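Local coordinates for protein UDP-N-acetylglucosamine 2-epimerase (Listeria monocytogenes, PDB 3OT5) that probably interconverts UDP-N-acetylglucosamine and UDP-N-acetylmannosamine by inverting the sugar at C2, at residues P45-L50 with S59-T64; I117-G122 with A386-H391; R37-K42 with T124-A129. One frame throughout, in Å; residues are numbered along the deposited sequence.

Contact 1: residues P45-L50 with S59-T64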
loop_
_atom_site.group_PDB
_atom_site.type_symbol
_atom_site.label_atom_id
_atom_site.label_comp_id
_atom_site.label_asym_id
_atom_site.label_seq_id
_atom_site.Cartn_x
_atom_site.Cartn_y
_atom_site.Cartn_z
ATOM N N PRO A 45 10.677 -4.195 -1.847
ATOM C CA PRO A 45 10.766 -5.580 -1.393
ATOM C C PRO A 45 11.047 -6.552 -2.528
ATOM O O PRO A 45 11.767 -7.530 -2.355
ATOM C CB PRO A 45 9.370 -5.851 -0.807
ATOM C CG PRO A 45 8.817 -4.570 -0.517
ATOM C CD PRO A 45 9.355 -3.635 -1.561
ATOM N N LEU A 46 10.452 -6.276 -3.677
ATOM C CA LEU A 46 10.625 -7.095 -4.858
ATOM C C LEU A 46 12.076 -6.948 -5.323
ATOM O O LEU A 46 12.741 -7.938 -5.670
ATOM C CB LEU A 46 9.628 -6.645 -5.924
ATOM C CG LEU A 46 9.344 -7.510 -7.148
ATOM C CD1 LEU A 46 8.956 -8.927 -6.735
ATOM C CD2 LEU A 46 8.225 -6.851 -7.963
ATOM N N VAL A 47 12.588 -5.723 -5.301
ATOM C CA VAL A 47 13.971 -5.493 -5.692
ATOM C C VAL A 47 14.887 -6.254 -4.721
ATOM O O VAL A 47 15.835 -6.918 -5.158
ATOM C CB VAL A 47 14.328 -4.002 -5.740
ATOM C CG1 VAL A 47 15.818 -3.817 -6.000
ATOM C CG2 VAL A 47 13.494 -3.307 -6.807
ATOM N N LEU A 48 14.606 -6.164 -3.419
ATOM C CA LEU A 48 15.388 -6.907 -2.426
ATOM C C LEU A 48 15.399 -8.390 -2.747
ATOM O O LEU A 48 16.460 -9.010 -2.740
ATOM C CB LEU A 48 14.857 -6.736 -0.999
ATOM C CG LEU A 48 15.066 -5.418 -0.273
ATOM C CD1 LEU A 48 14.570 -5.549 1.174
ATOM C CD2 LEU A 48 16.534 -5.040 -0.306
ATOM N N ALA A 49 14.218 -8.958 -2.998
ATOM C CA ALA A 49 14.089 -10.381 -3.334
ATOM C C ALA A 49 14.977 -10.760 -4.534
ATOM O O ALA A 49 15.620 -11.817 -4.536
ATOM C CB ALA A 49 12.650 -10.727 -3.618
ATOM N N LEU A 50 14.990 -9.908 -5.553
ATOM C CA LEU A 50 15.826 -10.128 -6.734
ATOM C C LEU A 50 17.292 -10.094 -6.342
ATOM O O LEU A 50 18.093 -10.890 -6.832
ATOM C CB LEU A 50 15.570 -9.059 -7.791
ATOM C CG LEU A 50 14.242 -9.123 -8.537
ATOM C CD1 LEU A 50 13.931 -7.795 -9.246
ATOM C CD2 LEU A 50 14.273 -10.294 -9.516
ATOM N N SER A 59 19.352 -7.144 -11.357
ATOM C CA SER A 59 18.345 -6.129 -11.057
ATOM C C SER A 59 18.723 -4.731 -11.532
ATOM O O SER A 59 19.745 -4.215 -11.143
ATOM C CB SER A 59 18.080 -6.093 -9.554
ATOM O OG SER A 59 17.079 -5.146 -9.244
ATOM N N THR A 60 17.892 -4.134 -12.387
ATOM C CA THR A 60 18.131 -2.771 -12.854
ATOM C C THR A 60 16.970 -1.934 -12.341
ATOM O O THR A 60 15.818 -2.172 -12.692
ATOM C CB THR A 60 18.212 -2.647 -14.386
ATOM O OG1 THR A 60 19.263 -3.481 -14.893
ATOM C CG2 THR A 60 18.498 -1.195 -14.796
ATOM N N VAL A 61 17.269 -0.966 -11.493
ATOM C CA VAL A 61 16.243 -0.100 -10.942
ATOM C C VAL A 61 16.274 1.231 -11.652
ATOM O O VAL A 61 17.317 1.900 -11.704
ATOM C CB VAL A 61 16.436 0.110 -9.456
ATOM C CG1 VAL A 61 15.511 1.212 -8.955
ATOM C CG2 VAL A 61 16.219 -1.223 -8.702
ATOM N N VAL A 62 15.114 1.600 -12.188
ATOM C CA VAL A 62 14.928 2.826 -12.929
ATOM C C VAL A 62 13.914 3.715 -12.213
ATOM O O VAL A 62 12.773 3.303 -11.965
ATOM C CB VAL A 62 14.386 2.521 -14.349
ATOM C CG1 VAL A 62 14.251 3.813 -15.151
ATOM C CG2 VAL A 62 15.289 1.514 -15.069
ATOM N N ILE A 63 14.334 4.927 -11.880
ATOM C CA ILE A 63 13.463 5.883 -11.221
ATOM C C ILE A 63 12.922 6.889 -12.229
ATOM O O ILE A 63 13.652 7.375 -13.103
ATOM C CB ILE A 63 14.203 6.658 -10.120
ATOM C CG1 ILE A 63 14.822 5.695 -9.106
ATOM C CG2 ILE A 63 13.256 7.609 -9.415
ATOM C CD1 ILE A 63 15.541 6.426 -7.974
ATOM N N THR A 64 11.637 7.189 -12.091
ATOM C CA THR A 64 10.927 8.142 -12.939
ATOM C C THR A 64 9.977 8.934 -12.047
ATOM O O THR A 64 8.757 8.833 -12.190
ATOM C CB THR A 64 10.094 7.437 -14.039
ATOM O OG1 THR A 64 9.215 6.482 -13.432
ATOM C CG2 THR A 64 10.986 6.724 -15.038
#
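Val47 presses both of its methyl groups against Val61, helix side chain on strand side chain, and the two isopropyl groups cross at about a right angle. Val61 meets them with a single branch: its CG2 lies 3.8 Å from Val47 CG1 and 3.9 Å from Val47 CG2, so that it fits against the fork of Val47. In Val47 the CG1 methyl stands opposite the backbone N (chi1 174°), a setting that places it within reach of both Val61 and Ser59, with Val47 CG1 3.7 Å from Ser59 OG. That hydroxyl also has an apolar neighbour in Leu50, whose CD1 comes within 4.1 Å of Ser59 OG. The serine oxygen reaches the helix because it extends away from its own backbone N (chi1 -178°), and it meets carbon there: the two segments share no hydrogen bond, and the contact rests on van der Waals packing. The nearest CA atoms across the contact, 6.4 Å apart, are those of Leu50 and Ser59. The short helix and strand axes pass 9.2 Å from each other and run nearly antiparallel, at 156°, as expected when a helix returns over a parallel sheet to the start of the next strand. This is the beta-alpha-beta unit of strand 28-34, helix 37-51 and strand 57-63 in a Rossmann-like domain. Around it, Leu50 also touches Val30 and Val61 touches Phe34, both of strand 28-34, Val47 leans on Ile80, helix 380-392 packs on Leu50 through Leu385, and helix 95-113 packs on Thr60 and Val62 from the opposite face of the strand.

Contact 2: residues I117-G122 with A386-H391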
loop_
_atom_site.group_PDB
_atom_site.type_symbol
_atom_site.label_atom_id
_atom_site.label_comp_id
_atom_site.label_asym_id
_atom_site.label_seq_id
_atom_site.Cartn_x
_atom_site.Cartn_y
_atom_site.Cartn_z
ATOM N N ILE A 117 12.843 -8.528 -18.771
ATOM C CA ILE A 117 11.516 -8.232 -18.295
ATOM C C ILE A 117 11.513 -6.937 -17.557
ATOM O O ILE A 117 12.458 -6.600 -16.852
ATOM C CB ILE A 117 10.973 -9.366 -17.406
ATOM C CG1 ILE A 117 9.530 -9.082 -16.968
ATOM C CG2 ILE A 117 11.865 -9.573 -16.177
ATOM C CD1 ILE A 117 8.914 -10.226 -16.194
ATOM N N VAL A 118 10.434 -6.199 -17.740
ATOM C CA VAL A 118 10.263 -4.930 -17.088
ATOM C C VAL A 118 9.076 -5.070 -16.167
ATOM O O VAL A 118 8.038 -5.627 -16.567
ATOM C CB VAL A 118 10.002 -3.817 -18.089
ATOM C CG1 VAL A 118 9.841 -2.472 -17.352
ATOM C CG2 VAL A 118 11.143 -3.740 -19.077
ATOM N N LEU A 119 9.229 -4.585 -14.934
ATOM C CA LEU A 119 8.151 -4.657 -13.962
ATOM C C LEU A 119 7.662 -3.268 -13.655
ATOM O O LEU A 119 8.445 -2.387 -13.266
ATOM C CB LEU A 119 8.582 -5.344 -12.667
ATOM C CG LEU A 119 9.123 -6.760 -12.817
ATOM C CD1 LEU A 119 9.619 -7.275 -11.466
ATOM C CD2 LEU A 119 8.063 -7.675 -13.427
ATOM N N VAL A 120 6.362 -3.074 -13.870
ATOM C CA VAL A 120 5.707 -1.809 -13.592
ATOM C C VAL A 120 4.707 -2.120 -12.495
ATOM O O VAL A 120 4.235 -3.277 -12.338
ATOM C CB VAL A 120 5.046 -1.201 -14.844
ATOM C CG1 VAL A 120 6.136 -0.939 -15.970
ATOM C CG2 VAL A 120 3.963 -2.099 -15.357
ATOM N N HIS A 121 4.382 -1.103 -11.721
ATOM C CA HIS A 121 3.491 -1.296 -10.619
ATOM C C HIS A 121 2.187 -0.528 -10.691
ATOM O O HIS A 121 2.136 0.643 -11.088
ATOM C CB HIS A 121 4.184 -0.869 -9.326
ATOM C CG HIS A 121 3.340 -1.067 -8.110
ATOM N ND1 HIS A 121 2.290 -0.232 -7.793
ATOM C CD2 HIS A 121 3.373 -2.016 -7.143
ATOM C CE1 HIS A 121 1.708 -0.662 -6.684
ATOM N NE2 HIS A 121 2.353 -1.737 -6.267
ATOM N N GLY A 122 1.136 -1.218 -10.268
ATOM C CA GLY A 122 -0.179 -0.638 -10.153
ATOM C C GLY A 122 -0.788 0.171 -11.279
ATOM O O GLY A 122 -0.761 -0.217 -12.450
ATOM N N ALA A 386 9.371 -16.295 -8.056
ATOM C CA ALA A 386 9.200 -17.695 -8.449
ATOM C C ALA A 386 8.397 -17.725 -9.741
ATOM O O ALA A 386 8.668 -18.521 -10.633
ATOM C CB ALA A 386 8.509 -18.503 -7.348
ATOM N N ALA A 387 7.414 -16.837 -9.836
ATOM C CA ALA A 387 6.589 -16.732 -11.022
ATOM C C ALA A 387 7.475 -16.365 -12.232
ATOM O O ALA A 387 7.415 -17.002 -13.291
ATOM C CB ALA A 387 5.495 -15.680 -10.797
ATOM N N ILE A 388 8.332 -15.368 -12.062
ATOM C CA ILE A 388 9.243 -14.962 -13.137
ATOM C C ILE A 388 10.227 -16.096 -13.450
ATOM O O ILE A 388 10.460 -16.405 -14.626
ATOM C CB ILE A 388 9.990 -13.667 -12.789
ATOM C CG1 ILE A 388 8.991 -12.514 -12.646
ATOM C CG2 ILE A 388 11.011 -13.330 -13.877
ATOM C CD1 ILE A 388 9.610 -11.220 -12.176
ATOM N N LYS A 389 10.795 -16.733 -12.418
ATOM C CA LYS A 389 11.706 -17.867 -12.649
ATOM C C LYS A 389 10.981 -18.942 -13.435
ATOM O O LYS A 389 11.526 -19.501 -14.374
ATOM C CB LYS A 389 12.202 -18.500 -11.350
ATOM C CG LYS A 389 13.253 -17.731 -10.602
ATOM C CD LYS A 389 13.625 -18.431 -9.280
ATOM C CE LYS A 389 14.111 -19.872 -9.455
ATOM N NZ LYS A 389 15.351 -20.004 -10.267
ATOM N N SER A 390 9.751 -19.224 -13.017
ATOM C CA SER A 390 8.895 -20.225 -13.659
ATOM C C SER A 390 8.799 -20.047 -15.162
ATOM O O SER A 390 8.774 -21.013 -15.897
ATOM C CB SER A 390 7.477 -20.151 -13.085
ATOM O OG SER A 390 6.612 -20.979 -13.844
ATOM N N HIS A 391 8.714 -18.803 -15.610
ATOM C CA HIS A 391 8.609 -18.513 -17.027
ATOM C C HIS A 391 9.945 -18.667 -17.746
ATOM O O HIS A 391 10.021 -19.339 -18.759
ATOM C CB HIS A 391 8.063 -17.098 -17.243
ATOM C CG HIS A 391 8.038 -16.677 -18.676
ATOM N ND1 HIS A 391 6.973 -16.937 -19.510
ATOM C CD2 HIS A 391 8.953 -16.017 -19.428
ATOM C CE1 HIS A 391 7.235 -16.464 -20.718
ATOM N NE2 HIS A 391 8.432 -15.905 -20.695
#
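Ile117 and Leu119 of strand 117-121 meet Ile388 of helix 380-392 in a small, purely apolar contact, buried where the last helix of the chain lies against the parallel sheet formed by its first half. One atom does the work on the helix side. Ile388 CD1 is 4.0 Å from Leu119 CD1 and 4.1 Å from Leu119 CD2, so the methyl faces the fork of the leucine, and the two side chains reach toward each other tip to tip. Ile117 CD1 is 4.2 Å from the same Ile388 CD1 but arrives on a slant. Both strand residues direct their side chains to the same face of the sheet, as alternate residues of a strand do. The isoleucine of the helix gets there by being fully stretched: chi2 of Ile388 is 175°, which holds CD1 at the far end of the chain, and the CA atoms of Ile117 and Ile388 stay 8.8 Å apart. Some 270 residues separate the partners in sequence, with the whole second sheet in between. A C-terminal helix that crosses back onto the N-terminal Rossmann-like domain is a hallmark of the GT-B architecture, to which 2-epimerases of this family belong. The neighbouring helix 37-51 shares the same sheet face, where its Met43 packs on Leu119, while Val30 of strand 28-34 lies against both Ile117 and Leu119. Farther round helix 380-392, toward the outside, Lys389 forms a salt bridge with Glu393.

Contact 3: residues R37-K42 with T124-A129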
loop_
_atom_site.group_PDB
_atom_site.type_symbol
_atom_site.label_atom_id
_atom_site.label_comp_id
_atom_site.label_asym_id
_atom_site.label_seq_id
_atom_site.Cartn_x
_atom_site.Cartn_y
_atom_site.Cartn_z
ATOM N N ARG A 37 6.742 7.647 -4.214
ATOM C CA ARG A 37 7.190 7.107 -2.942
ATOM C C ARG A 37 6.409 5.823 -2.616
ATOM O O ARG A 37 7.003 4.825 -2.255
ATOM C CB ARG A 37 7.059 8.142 -1.807
ATOM C CG ARG A 37 7.893 7.784 -0.554
ATOM C CD ARG A 37 7.617 8.697 0.661
ATOM N NE ARG A 37 6.293 8.457 1.240
ATOM C CZ ARG A 37 5.799 9.080 2.316
ATOM N NH1 ARG A 37 4.581 8.777 2.754
ATOM N NH2 ARG A 37 6.509 10.005 2.959
ATOM N N PRO A 38 5.071 5.847 -2.746
ATOM C CA PRO A 38 4.318 4.619 -2.467
ATOM C C PRO A 38 4.745 3.453 -3.367
ATOM O O PRO A 38 4.820 2.322 -2.896
ATOM C CB PRO A 38 2.869 5.030 -2.739
ATOM C CG PRO A 38 2.856 6.498 -2.489
ATOM C CD PRO A 38 4.172 6.988 -2.999
ATOM N N GLU A 39 5.019 3.716 -4.650
ATOM C CA GLU A 39 5.481 2.651 -5.539
ATOM C C GLU A 39 6.822 2.139 -5.049
ATOM O O GLU A 39 7.081 0.935 -5.067
ATOM C CB GLU A 39 5.627 3.105 -6.989
ATOM C CG GLU A 39 4.341 3.209 -7.768
ATOM C CD GLU A 39 4.571 3.529 -9.237
ATOM O OE1 GLU A 39 5.529 4.248 -9.562
ATOM O OE2 GLU A 39 3.781 3.076 -10.075
ATOM N N ALA A 40 7.665 3.068 -4.605
ATOM C CA ALA A 40 8.999 2.733 -4.107
ATOM C C ALA A 40 8.922 1.732 -2.952
ATOM O O ALA A 40 9.665 0.764 -2.898
ATOM C CB ALA A 40 9.716 3.992 -3.671
ATOM N N ILE A 41 8.006 1.990 -2.037
ATOM C CA ILE A 41 7.797 1.140 -0.889
ATOM C C ILE A 41 7.258 -0.231 -1.273
ATOM O O ILE A 41 7.640 -1.226 -0.665
ATOM C CB ILE A 41 6.844 1.835 0.124
ATOM C CG1 ILE A 41 7.576 3.018 0.759
ATOM C CG2 ILE A 41 6.392 0.866 1.210
ATOM C CD1 ILE A 41 6.731 3.838 1.711
ATOM N N LYS A 42 6.375 -0.275 -2.269
ATOM C CA LYS A 42 5.787 -1.527 -2.743
ATOM C C LYS A 42 6.695 -2.299 -3.704
ATOM O O LYS A 42 6.538 -3.500 -3.829
ATOM C CB LYS A 42 4.431 -1.287 -3.432
ATOM C CG LYS A 42 3.302 -0.832 -2.508
ATOM C CD LYS A 42 1.970 -0.696 -3.256
ATOM C CE LYS A 42 0.816 -0.421 -2.294
ATOM N NZ LYS A 42 -0.511 -0.200 -2.982
ATOM N N THR A 124 -0.327 3.901 -11.808
ATOM C CA THR A 124 0.158 5.235 -12.085
ATOM C C THR A 124 0.377 5.421 -13.573
ATOM O O THR A 124 0.515 4.466 -14.332
ATOM C CB THR A 124 1.476 5.524 -11.367
ATOM O OG1 THR A 124 2.430 4.485 -11.681
ATOM C CG2 THR A 124 1.239 5.585 -9.866
ATOM N N THR A 125 0.446 6.668 -13.982
ATOM C CA THR A 125 0.680 6.997 -15.369
ATOM C C THR A 125 2.065 6.563 -15.803
ATOM O O THR A 125 2.259 6.151 -16.945
ATOM C CB THR A 125 0.462 8.468 -15.572
ATOM O OG1 THR A 125 -0.921 8.698 -15.357
ATOM C CG2 THR A 125 0.874 8.929 -17.003
ATOM N N THR A 126 3.019 6.646 -14.882
ATOM C CA THR A 126 4.386 6.232 -15.148
ATOM C C THR A 126 4.430 4.745 -15.490
ATOM O O THR A 126 5.074 4.351 -16.445
ATOM C CB THR A 126 5.298 6.551 -13.952
ATOM O OG1 THR A 126 4.700 6.032 -12.754
ATOM C CG2 THR A 126 5.454 8.048 -13.799
ATOM N N SER A 127 3.695 3.930 -14.743
ATOM C CA SER A 127 3.656 2.492 -15.000
ATOM C C SER A 127 3.068 2.135 -16.347
ATOM O O SER A 127 3.558 1.230 -17.036
ATOM C CB SER A 127 2.871 1.781 -13.914
ATOM O OG SER A 127 3.608 1.832 -12.723
ATOM N N PHE A 128 1.996 2.814 -16.713
ATOM C CA PHE A 128 1.369 2.565 -17.992
ATOM C C PHE A 128 2.310 2.946 -19.108
ATOM O O PHE A 128 2.511 2.175 -20.043
ATOM C CB PHE A 128 0.070 3.339 -18.118
ATOM C CG PHE A 128 -0.335 3.605 -19.538
ATOM C CD1 PHE A 128 -0.693 2.566 -20.387
ATOM C CD2 PHE A 128 -0.359 4.910 -20.029
ATOM C CE1 PHE A 128 -1.067 2.819 -21.680
ATOM C CE2 PHE A 128 -0.747 5.160 -21.323
ATOM C CZ PHE A 128 -1.098 4.111 -22.151
ATOM N N ALA A 129 2.898 4.127 -18.990
ATOM C CA ALA A 129 3.803 4.641 -20.017
ATOM C C ALA A 129 5.027 3.745 -20.209
ATOM O O ALA A 129 5.460 3.479 -21.328
ATOM C CB ALA A 129 4.232 6.059 -19.666
HETATM O O HOH W 1 5.644 3.847 -12.145
#
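Glu39 OE2 accepts a hydrogen bond from Thr124 OG1 at 2.5 Å, the short bond that ties the first turn of one helix to the residue preceding another. The hydroxyl does not lie in the carboxylate plane; it comes from above it, 44° out. Ser127 OG also lies 2.9 Å from Glu39 OE2, but the strongest partner of this serine is the carbonyl oxygen of His121, at the end of the strand that leads into this helix. The second carboxylate oxygen is served by water: water 1 donates to Glu39 OE1 at 2.6 Å, donates to Ser127 OG at 2.9 Å, and is hydrogen-bonded to Thr126 OG1 at 2.5 Å. It bridges Glu39 OE1 and Thr126 OG1, which are themselves 3.7 Å apart. Glu39 OE1 takes a further hydrogen bond from the backbone N of Gly35, so both ends of the carboxylate are held and its rotation is largely fixed. The side chain of Glu39 is extended beyond CG (chi2 -174°), and it and Thr124 come at each other from opposite directions. Thr124 holds its OG1 between its own backbone N and carbonyl carbon (chi1 53°), where it can serve the helix as well: it is the N-cap of helix 125-136, accepting a weak bond from Ser127 N at 3.4 Å. The site lies at the C-terminal edge of the first sheet, where the loops of Rossmann-like domains usually face the ligand cleft. Beside it, His121 of strand 117-121 touches Glu39, helix 72-77 packs on Ala40 and Ile41, helix 95-113 meets Thr126, and helix 159-169 lies against Phe128.

All three contacts belong to the first, N-terminal Rossmann-like sheet and its helices. Contacts 1 and 3 share helix 37-51, using its later and earlier turns, with centres about 12 Å apart. Contacts 1 and 2 reach the same sheet from helices on one face, about 11 Å apart, and meet where Leu46 CD2 packs on Leu119 CD1 at 3.8 Å. Contacts 2 and 3, about 15 Å apart, are linked by the chain, since strand 117-121 runs on into helix 125-136. In chain order, contact 1 falls between the two halves of contact 3, whereas contact 2 closes only at the C-terminal helix, so the chain end is built into the domain that its beginning forms.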